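Local coordinates for engineered protein (Artificial gene, PDB 3VB8), which is an artificial engineered protein, probably the product of computational design of a protein-based inhibitor meant to bind and block an enzyme, at residues 14-19 / 47-52; 43-48 / 126-131; 22-27 / 122-127. One frame throughout, in Å; residues are numbered along the deposited sequence.

Contact 1 (14-19 / 47-52); sequences VVTSFN and YGLLAY. With SO4 (sulfate ion), chain C.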
loop_
_atom_site.group_PDB
_atom_site.type_symbol
_atom_site.label_atom_id
_atom_site.label_comp_id
_atom_site.label_asym_id
_atom_site.label_seq_id
_atom_site.Cartn_x
_atom_site.Cartn_y
_atom_site.Cartn_z
ATOM N N VAL A 14 10.538 -1.440 4.360
ATOM C CA VAL A 14 9.924 -2.185 3.279
ATOM C C VAL A 14 9.146 -1.224 2.360
ATOM O O VAL A 14 8.621 -0.205 2.817
ATOM C CB VAL A 14 9.005 -3.301 3.860
ATOM C CG1 VAL A 14 7.875 -2.676 4.608
ATOM C CG2 VAL A 14 8.464 -4.210 2.746
ATOM N N VAL A 15 9.114 -1.520 1.065
ATOM C CA VAL A 15 8.373 -0.689 0.116
ATOM C C VAL A 15 7.482 -1.561 -0.766
ATOM O O VAL A 15 7.702 -2.761 -0.875
ATOM C CB VAL A 15 9.323 0.137 -0.773
ATOM C CG1 VAL A 15 10.055 1.203 0.097
ATOM C CG2 VAL A 15 10.299 -0.803 -1.519
ATOM N N THR A 16 6.469 -0.979 -1.387
ATOM C CA THR A 16 5.607 -1.805 -2.206
ATOM C C THR A 16 6.129 -1.773 -3.618
ATOM O O THR A 16 6.547 -0.720 -4.108
ATOM C CB THR A 16 4.149 -1.310 -2.199
ATOM O OG1 THR A 16 4.119 0.070 -2.588
ATOM C CG2 THR A 16 3.518 -1.477 -0.815
ATOM N N SER A 17 6.113 -2.926 -4.272
ATOM C CA SER A 17 6.573 -3.003 -5.643
ATOM C C SER A 17 5.780 -4.103 -6.319
ATOM O O SER A 17 6.014 -5.279 -6.052
ATOM C CB SER A 17 8.083 -3.316 -5.683
ATOM O OG SER A 17 8.698 -2.894 -6.901
ATOM N N PHE A 18 4.825 -3.733 -7.165
ATOM C CA PHE A 18 4.048 -4.753 -7.871
ATOM C C PHE A 18 3.266 -4.238 -9.082
ATOM O O PHE A 18 2.763 -3.128 -9.088
ATOM C CB PHE A 18 3.100 -5.468 -6.895
ATOM C CG PHE A 18 1.850 -4.715 -6.603
ATOM C CD1 PHE A 18 0.748 -4.812 -7.455
ATOM C CD2 PHE A 18 1.763 -3.924 -5.457
ATOM C CE1 PHE A 18 -0.430 -4.133 -7.168
ATOM C CE2 PHE A 18 0.595 -3.240 -5.158
ATOM C CZ PHE A 18 -0.505 -3.344 -6.013
ATOM N N ASN A 19 3.172 -5.060 -10.108
ATOM C CA ASN A 19 2.442 -4.680 -11.300
ATOM C C ASN A 19 1.351 -5.711 -11.457
ATOM O O ASN A 19 1.614 -6.909 -11.313
ATOM C CB ASN A 19 3.366 -4.685 -12.536
ATOM C CG ASN A 19 2.616 -4.383 -13.836
ATOM O OD1 ASN A 19 1.388 -4.435 -13.866
ATOM N ND2 ASN A 19 3.351 -4.074 -14.911
ATOM N N TYR A 47 4.266 -11.173 -2.158
ATOM C CA TYR A 47 3.593 -10.065 -1.490
ATOM C C TYR A 47 3.704 -8.698 -2.175
ATOM O O TYR A 47 2.960 -7.775 -1.852
ATOM C CB TYR A 47 4.080 -9.949 -0.043
ATOM C CG TYR A 47 3.504 -11.004 0.868
ATOM C CD1 TYR A 47 2.125 -11.084 1.081
ATOM C CD2 TYR A 47 4.328 -11.932 1.505
ATOM C CE1 TYR A 47 1.581 -12.061 1.902
ATOM C CE2 TYR A 47 3.795 -12.916 2.333
ATOM C CZ TYR A 47 2.422 -12.975 2.526
ATOM O OH TYR A 47 1.900 -13.945 3.351
ATOM N N GLY A 48 4.634 -8.554 -3.109
ATOM C CA GLY A 48 4.764 -7.282 -3.795
ATOM C C GLY A 48 5.551 -6.269 -2.990
ATOM O O GLY A 48 5.339 -5.064 -3.117
ATOM N N LEU A 49 6.479 -6.760 -2.180
ATOM C CA LEU A 49 7.299 -5.895 -1.353
ATOM C C LEU A 49 8.809 -5.984 -1.626
ATOM O O LEU A 49 9.292 -6.956 -2.184
ATOM C CB LEU A 49 7.057 -6.236 0.112
ATOM C CG LEU A 49 5.640 -6.365 0.649
ATOM C CD1 LEU A 49 5.739 -7.002 2.035
ATOM C CD2 LEU A 49 4.961 -4.991 0.701
ATOM N N LEU A 50 9.551 -4.966 -1.207
ATOM C CA LEU A 50 11.002 -4.948 -1.347
ATOM C C LEU A 50 11.438 -4.507 0.038
ATOM O O LEU A 50 10.869 -3.552 0.568
ATOM C CB LEU A 50 11.425 -3.935 -2.411
ATOM C CG LEU A 50 11.065 -4.258 -3.856
ATOM C CD1 LEU A 50 11.593 -3.182 -4.742
ATOM C CD2 LEU A 50 11.640 -5.591 -4.241
ATOM N N ALA A 51 12.385 -5.220 0.645
ATOM C CA ALA A 51 12.858 -4.867 1.987
ATOM C C ALA A 51 14.264 -4.338 1.920
ATOM O O ALA A 51 15.053 -4.827 1.127
ATOM C CB ALA A 51 12.850 -6.058 2.878
ATOM N N TYR A 52 14.601 -3.393 2.787
ATOM C CA TYR A 52 15.932 -2.804 2.782
ATOM C C TYR A 52 16.586 -2.846 4.148
ATOM O O TYR A 52 15.914 -2.696 5.165
ATOM C CB TYR A 52 15.853 -1.335 2.366
ATOM C CG TYR A 52 15.389 -1.054 0.957
ATOM C CD1 TYR A 52 16.310 -0.950 -0.086
ATOM C CD2 TYR A 52 14.040 -0.825 0.674
ATOM C CE1 TYR A 52 15.906 -0.620 -1.377
ATOM C CE2 TYR A 52 13.619 -0.495 -0.620
ATOM C CZ TYR A 52 14.566 -0.391 -1.645
ATOM O OH TYR A 52 14.212 -0.048 -2.936
HETATM S S SO4 C . 2.592 -2.460 -18.013
HETATM O O1 SO4 C . 1.670 -1.486 -18.686
HETATM O O2 SO4 C . 2.673 -2.136 -16.548
HETATM O O3 SO4 C . 2.093 -3.863 -18.207
HETATM O O4 SO4 C . 3.974 -2.291 -18.599
#
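Val15 and Leu50 form an antiparallel hydrogen-bonded pair: Val15 N donates to Leu50 O at 2.7 Å, and Leu50 N donates back to Val15 O at 2.9 Å. On their face of the sheet, Val15 CG2 rests on Leu50 CB at 3.4 Å and meets the edge of the Tyr52 ring, 3.5 Å from CE2. Leu50 CG lies 3.6 Å from Ser17 CB. On the other face Val14 CG2, placed opposite its own backbone N, packs 3.6 Å from Leu49 CB, while Thr16 CG2 approaches Leu49 CD2. Strands 11-19 and 49-54 are thus neighbours in an antiparallel sheet, and 49-54 starts at a G1 beta bulge in which Gly48 and Leu49 both face Ser44. The positive phi of Gly48 (81°) would drive a side chain into the carbonyl O of Tyr47. Gly48 O takes an almost straight bond from Ser17 N (177°), which arrives 35° above the carbonyl plane. Farther out, Tyr52 OH is hydrogen-bonded to Leu29 N, and Thr16 OG1 to Ser25 OG and to Phe41 O of the second subunit. Where the segment ends, Asn19 ND2 weakly bonds a sulfate, probably from the crystallisation liquor, that Lys68 also holds.

Contact 2 (43-48 / 126-131); sequences HSRRYG and FEKTAW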
loop_
_atom_site.group_PDB
_atom_site.type_symbol
_atom_site.label_atom_id
_atom_site.label_comp_id
_atom_site.label_asym_id
_atom_site.label_seq_id
_atom_site.Cartn_x
_atom_site.Cartn_y
_atom_site.Cartn_z
ATOM N N HIS A 43 13.376 -9.509 -1.659
ATOM C CA HIS A 43 12.213 -9.075 -2.428
ATOM C C HIS A 43 11.181 -10.201 -2.435
ATOM O O HIS A 43 11.544 -11.373 -2.563
ATOM C CB HIS A 43 12.619 -8.754 -3.847
ATOM C CG HIS A 43 13.291 -9.894 -4.541
ATOM N ND1 HIS A 43 14.653 -9.951 -4.706
ATOM C CD2 HIS A 43 12.787 -11.001 -5.129
ATOM C CE1 HIS A 43 14.969 -11.047 -5.377
ATOM N NE2 HIS A 43 13.854 -11.702 -5.645
ATOM N N SER A 44 9.903 -9.861 -2.309
ATOM C CA SER A 44 8.872 -10.890 -2.275
ATOM C C SER A 44 7.763 -10.689 -3.287
ATOM O O SER A 44 6.927 -9.807 -3.158
ATOM C CB SER A 44 8.275 -10.975 -0.859
ATOM O OG SER A 44 7.203 -11.897 -0.745
ATOM N N ARG A 45 7.744 -11.541 -4.292
ATOM C CA ARG A 45 6.725 -11.449 -5.306
ATOM C C ARG A 45 5.427 -11.946 -4.697
ATOM O O ARG A 45 4.335 -11.526 -5.071
ATOM C CB ARG A 45 7.127 -12.314 -6.499
ATOM C CG ARG A 45 8.155 -11.675 -7.432
ATOM C CD ARG A 45 8.641 -12.615 -8.531
ATOM N NE ARG A 45 9.617 -11.954 -9.392
ATOM C CZ ARG A 45 10.298 -12.579 -10.342
ATOM N NH1 ARG A 45 10.097 -13.871 -10.538
ATOM N NH2 ARG A 45 11.182 -11.926 -11.085
ATOM N N ARG A 46 5.565 -12.840 -3.732
ATOM C CA ARG A 46 4.410 -13.411 -3.079
ATOM C C ARG A 46 3.622 -12.315 -2.386
ATOM O O ARG A 46 2.451 -12.497 -2.060
ATOM C CB ARG A 46 4.870 -14.476 -2.072
ATOM C CG ARG A 46 3.803 -15.426 -1.531
ATOM C CD ARG A 46 3.014 -14.843 -0.367
ATOM N NE ARG A 46 2.035 -15.786 0.197
ATOM C CZ ARG A 46 2.322 -16.834 0.980
ATOM N NH1 ARG A 46 3.572 -17.114 1.323
ATOM N NH2 ARG A 46 1.346 -17.607 1.442
ATOM N N TYR A 47 4.266 -11.173 -2.158
ATOM C CA TYR A 47 3.593 -10.065 -1.490
ATOM C C TYR A 47 3.704 -8.698 -2.175
ATOM O O TYR A 47 2.960 -7.775 -1.852
ATOM C CB TYR A 47 4.080 -9.949 -0.043
ATOM C CG TYR A 47 3.504 -11.004 0.868
ATOM C CD1 TYR A 47 2.125 -11.084 1.081
ATOM C CD2 TYR A 47 4.328 -11.932 1.505
ATOM C CE1 TYR A 47 1.581 -12.061 1.902
ATOM C CE2 TYR A 47 3.795 -12.916 2.333
ATOM C CZ TYR A 47 2.422 -12.975 2.526
ATOM O OH TYR A 47 1.900 -13.945 3.351
ATOM N N GLY A 48 4.634 -8.554 -3.109
ATOM C CA GLY A 48 4.764 -7.282 -3.795
ATOM C C GLY A 48 5.551 -6.269 -2.990
ATOM O O GLY A 48 5.339 -5.064 -3.117
ATOM N N PHE A 126 5.105 -7.185 -15.111
ATOM C CA PHE A 126 3.910 -7.882 -14.656
ATOM C C PHE A 126 4.195 -9.037 -13.692
ATOM O O PHE A 126 5.169 -9.776 -13.865
ATOM C CB PHE A 126 3.124 -8.410 -15.857
ATOM C CG PHE A 126 1.869 -9.134 -15.483
ATOM C CD1 PHE A 126 0.856 -8.489 -14.766
ATOM C CD2 PHE A 126 1.711 -10.474 -15.809
ATOM C CE1 PHE A 126 -0.294 -9.178 -14.376
ATOM C CE2 PHE A 126 0.574 -11.169 -15.428
ATOM C CZ PHE A 126 -0.431 -10.524 -14.709
ATOM N N GLU A 127 3.322 -9.179 -12.690
ATOM C CA GLU A 127 3.412 -10.237 -11.686
ATOM C C GLU A 127 4.837 -10.454 -11.262
ATOM O O GLU A 127 5.267 -11.586 -11.044
ATOM C CB GLU A 127 2.822 -11.546 -12.235
ATOM C CG GLU A 127 1.365 -11.764 -11.858
ATOM C CD GLU A 127 0.727 -12.947 -12.578
ATOM O OE1 GLU A 127 1.454 -13.869 -13.008
ATOM O OE2 GLU A 127 -0.514 -12.958 -12.702
ATOM N N LYS A 128 5.565 -9.351 -11.143
ATOM C CA LYS A 128 6.975 -9.389 -10.767
ATOM C C LYS A 128 7.251 -8.215 -9.846
ATOM O O LYS A 128 6.372 -7.387 -9.642
ATOM C CB LYS A 128 7.826 -9.250 -12.036
ATOM C CG LYS A 128 9.113 -10.059 -12.069
ATOM C CD LYS A 128 9.509 -10.324 -13.526
ATOM C CE LYS A 128 8.511 -11.260 -14.221
ATOM N NZ LYS A 128 8.873 -11.549 -15.639
ATOM N N THR A 129 8.459 -8.154 -9.288
ATOM C CA THR A 129 8.852 -7.032 -8.436
ATOM C C THR A 129 9.965 -6.325 -9.176
ATOM O O THR A 129 10.502 -6.851 -10.151
ATOM C CB THR A 129 9.402 -7.444 -7.023
ATOM O OG1 THR A 129 10.546 -8.283 -7.174
ATOM C CG2 THR A 129 8.347 -8.134 -6.187
ATOM N N ALA A 130 10.308 -5.137 -8.711
ATOM C CA ALA A 130 11.356 -4.384 -9.357
ATOM C C ALA A 130 12.696 -4.972 -8.913
ATOM O O ALA A 130 12.737 -5.690 -7.921
ATOM C CB ALA A 130 11.233 -2.880 -8.973
ATOM N N TRP A 131 13.773 -4.705 -9.654
ATOM C CA TRP A 131 15.081 -5.213 -9.262
ATOM C C TRP A 131 16.199 -4.212 -9.413
ATOM O O TRP A 131 16.629 -3.905 -10.524
ATOM C CB TRP A 131 15.467 -6.473 -10.035
ATOM C CG TRP A 131 16.522 -7.223 -9.307
ATOM C CD1 TRP A 131 17.604 -7.877 -9.842
ATOM C CD2 TRP A 131 16.582 -7.439 -7.890
ATOM N NE1 TRP A 131 18.334 -8.490 -8.838
ATOM C CE2 TRP A 131 17.726 -8.236 -7.632
ATOM C CE3 TRP A 131 15.781 -7.034 -6.808
ATOM C CZ2 TRP A 131 18.073 -8.637 -6.334
ATOM C CZ3 TRP A 131 16.129 -7.430 -5.528
ATOM C CH2 TRP A 131 17.261 -8.222 -5.300
#
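His43, Arg45 and Gly48 meet Lys128, Thr129 and Trp131 in a packing contact at the protein surface, where the turn joining strands 42-44 and 49-54 leans on the long loop between helices 114-122 and 143-156. Thr129 is the buried wedge. Its CG2 fits into the turn, 3.7 Å from Ser44 O and 3.8 Å from Arg45 CG, with Gly48 CA a little farther off; its OG1 sits 3.9 Å from His43 CB and makes a weak hydrogen bond to Ala130 O. The turn that receives the methyl is closed by the backbone bond from Gly48 N to Ser44 O, and Leu50 of the next strand also touches Thr129. Next to this wedge, His43 and Trp131 form an edge-to-face (T-shaped) pair: the ND1 and CE1 edge of the imidazole is directed at the six-membered ring of the indole, centroids 4.4 Å apart and planes at 74°. CE1 stands over that indole face near its rim, and Lys39 and Pro40 also touch Trp131. Roughly at right angles to that pair, Arg45 is stretched out from CG to NE (chi3 180°) and runs alongside Lys128 in the same direction, which lays one face of its guanidinium over Lys128 CG. The lysine bends at chi3, and its NZ makes a long, weak ion pair with Glu125. Beyond the contact, the same turn reaches the second subunit, where Arg46 NE forms a salt bridge with Glu133 of that subunit. Arg45 NH2 and Lys128 NZ, 5.1 Å apart, are like charges that probably repel each other mildly, and the interaction between these segments rests on methyl, methylene and ring contacts rather than on polar bonds.

Contact 3 (22-27 / 122-127); sequences SQMSHE and MRPEFE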
loop_
_atom_site.group_PDB
_atom_site.type_symbol
_atom_site.label_atom_id
_atom_site.label_comp_id
_atom_site.label_asym_id
_atom_site.label_seq_id
_atom_site.Cartn_x
_atom_site.Cartn_y
_atom_site.Cartn_z
ATOM N N SER A 22 -4.845 -4.422 -13.484
ATOM C CA SER A 22 -5.536 -3.179 -13.193
ATOM C C SER A 22 -4.744 -2.051 -12.518
ATOM O O SER A 22 -5.112 -0.876 -12.647
ATOM C CB SER A 22 -6.753 -3.498 -12.344
ATOM O OG SER A 22 -6.440 -4.545 -11.435
ATOM N N GLN A 23 -3.683 -2.398 -11.792
ATOM C CA GLN A 23 -2.878 -1.386 -11.106
ATOM C C GLN A 23 -1.386 -1.674 -10.992
ATOM O O GLN A 23 -0.916 -2.731 -11.381
ATOM C CB GLN A 23 -3.436 -1.155 -9.698
ATOM C CG GLN A 23 -3.593 -2.427 -8.872
ATOM C CD GLN A 23 -4.304 -2.187 -7.535
ATOM O OE1 GLN A 23 -3.844 -1.408 -6.688
ATOM N NE2 GLN A 23 -5.432 -2.865 -7.343
ATOM N N MET A 24 -0.643 -0.723 -10.441
ATOM C CA MET A 24 0.792 -0.900 -10.252
ATOM C C MET A 24 1.340 0.039 -9.175
ATOM O O MET A 24 0.954 1.198 -9.124
ATOM C CB MET A 24 1.553 -0.646 -11.558
ATOM C CG MET A 24 3.068 -0.870 -11.398
ATOM S SD MET A 24 4.100 -0.196 -12.711
ATOM C CE MET A 24 4.162 1.487 -12.150
ATOM N N SER A 25 2.248 -0.450 -8.334
ATOM C CA SER A 25 2.839 0.367 -7.276
ATOM C C SER A 25 4.334 0.195 -7.338
ATOM O O SER A 25 4.843 -0.871 -6.988
ATOM C CB SER A 25 2.343 -0.077 -5.890
ATOM O OG SER A 25 2.754 0.821 -4.868
ATOM N N HIS A 26 5.017 1.241 -7.801
ATOM C CA HIS A 26 6.471 1.267 -7.922
ATOM C C HIS A 26 7.107 2.228 -6.893
ATOM O O HIS A 26 6.946 3.455 -6.951
ATOM C CB HIS A 26 6.822 1.644 -9.368
ATOM C CG HIS A 26 8.284 1.561 -9.688
ATOM N ND1 HIS A 26 9.104 0.594 -9.156
ATOM C CD2 HIS A 26 9.063 2.329 -10.482
ATOM C CE1 HIS A 26 10.338 0.771 -9.604
ATOM N NE2 HIS A 26 10.340 1.816 -10.409
ATOM N N GLU A 27 7.812 1.643 -5.928
ATOM C CA GLU A 27 8.454 2.398 -4.844
ATOM C C GLU A 27 9.911 1.976 -4.659
ATOM O O GLU A 27 10.196 0.820 -4.311
ATOM C CB GLU A 27 7.719 2.124 -3.536
ATOM C CG GLU A 27 7.261 3.334 -2.769
ATOM C CD GLU A 27 6.186 2.958 -1.767
ATOM O OE1 GLU A 27 6.435 2.075 -0.919
ATOM O OE2 GLU A 27 5.086 3.540 -1.834
ATOM N N MET A 122 13.365 0.586 -14.201
ATOM C CA MET A 122 13.368 -0.510 -13.243
ATOM C C MET A 122 11.985 -0.956 -12.770
ATOM O O MET A 122 11.844 -2.007 -12.135
ATOM C CB MET A 122 14.219 -0.136 -12.041
ATOM C CG MET A 122 15.711 -0.284 -12.304
ATOM S SD MET A 122 16.768 0.206 -10.930
ATOM C CE MET A 122 16.845 1.987 -11.210
ATOM N N ARG A 123 10.972 -0.149 -13.070
ATOM C CA ARG A 123 9.588 -0.441 -12.691
ATOM C C ARG A 123 9.273 -1.923 -12.781
ATOM O O ARG A 123 9.624 -2.562 -13.759
ATOM C CB ARG A 123 8.647 0.335 -13.592
ATOM C CG ARG A 123 7.228 -0.160 -13.572
ATOM C CD ARG A 123 6.869 -0.661 -14.959
ATOM N NE ARG A 123 7.377 0.232 -16.005
ATOM C CZ ARG A 123 6.875 0.311 -17.236
ATOM N NH1 ARG A 123 5.836 -0.444 -17.583
ATOM N NH2 ARG A 123 7.427 1.127 -18.126
ATOM N N PRO A 124 8.579 -2.478 -11.775
ATOM C CA PRO A 124 8.234 -3.905 -11.761
ATOM C C PRO A 124 7.430 -4.370 -13.000
ATOM O O PRO A 124 6.439 -3.742 -13.411
ATOM C CB PRO A 124 7.455 -4.041 -10.460
ATOM C CG PRO A 124 6.792 -2.728 -10.358
ATOM C CD PRO A 124 7.909 -1.785 -10.663
ATOM N N GLU A 125 7.879 -5.472 -13.598
ATOM C CA GLU A 125 7.221 -6.035 -14.771
ATOM C C GLU A 125 6.013 -6.772 -14.238
ATOM O O GLU A 125 5.902 -6.947 -13.032
ATOM C CB GLU A 125 8.176 -6.988 -15.506
ATOM C CG GLU A 125 9.277 -6.309 -16.313
ATOM C CD GLU A 125 10.377 -7.275 -16.723
ATOM O OE1 GLU A 125 10.054 -8.354 -17.272
ATOM O OE2 GLU A 125 11.564 -6.947 -16.501
ATOM N N PHE A 126 5.105 -7.185 -15.111
ATOM C CA PHE A 126 3.910 -7.882 -14.656
ATOM C C PHE A 126 4.195 -9.037 -13.692
ATOM O O PHE A 126 5.169 -9.776 -13.865
ATOM C CB PHE A 126 3.124 -8.410 -15.857
ATOM C CG PHE A 126 1.869 -9.134 -15.483
ATOM C CD1 PHE A 126 0.856 -8.489 -14.766
ATOM C CD2 PHE A 126 1.711 -10.474 -15.809
ATOM C CE1 PHE A 126 -0.294 -9.178 -14.376
ATOM C CE2 PHE A 126 0.574 -11.169 -15.428
ATOM C CZ PHE A 126 -0.431 -10.524 -14.709
ATOM N N GLU A 127 3.322 -9.179 -12.690
ATOM C CA GLU A 127 3.412 -10.237 -11.686
ATOM C C GLU A 127 4.837 -10.454 -11.262
ATOM O O GLU A 127 5.267 -11.586 -11.044
ATOM C CB GLU A 127 2.822 -11.546 -12.235
ATOM C CG GLU A 127 1.365 -11.764 -11.858
ATOM C CD GLU A 127 0.727 -12.947 -12.578
ATOM O OE1 GLU A 127 1.454 -13.869 -13.008
ATOM O OE2 GLU A 127 -0.514 -12.958 -12.702
#
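The His26 imidazole carries Arg123 CA over the centre of one face, a CH-pi contact 3.4 Å from the ring centroid and 15° off its normal, with Pro124 N over the same face. Phe119 stacks on the ring as well, and at the rim NE2 is hydrogen-bonded to Phe119 O. This is the chain just past helix 114-122 lying across strand 23-31 of the antiparallel sheet, so that the helix and its exit are both fastened to one histidine. His26 CG is opposite the backbone N (chi1 -173°), which carries the ring off the strand to lie beneath the Arg123-Pro124 peptide; Pro124 CD leans on it 3.5 Å from His26 CG. With an alanine here, Phe119 O would probably lose its hydrogen-bond partner and the Arg123-Pro124 bend would be likely to have a gap below it where the ring had been. Met24, two residues earlier, points its CB toward the same loop, whereas Ser25 between them turns away. Arg123 offers Met24 only its aliphatic part: its chain bends twice and leads the guanidinium off to a salt bridge with Glu107 and another with the sulfate that Asn19 and Lys68 also bind, while NE bonds weakly to Ile120 O. Met24 CG also packs loosely on Pro124 CG at 4.3 Å. The thioether crosses the arginine at about a right angle, SD set against CG and CD, and the bend at chi3 brings Met24 CE to 3.8 Å from Arg123 CG.

Contacts 1 and 3 are buried, while contact 2 is partly exposed at the surface. Contact 1 pairs strands within the sheet through backbone bonds, whereas contacts 2 and 3 set the chain after helix 114-122 against the 43-48 turn and against strand 23-31 by side-chain packing. Contact 2 shares Tyr47 and Gly48 with contact 1, and Phe126 and Glu127 with contact 3. The strands of contacts 1 and 3 are neighbours, joined between Phe18 O and Ser25 N, and Asn19 O probably bonds Glu127 N of the loop. Contact 2 mixes a threonine, an aromatic pair and two cationic side chains, contact 3 a histidine face and a thioether, while contact 1 adds aliphatic packing. All three touch the second subunit.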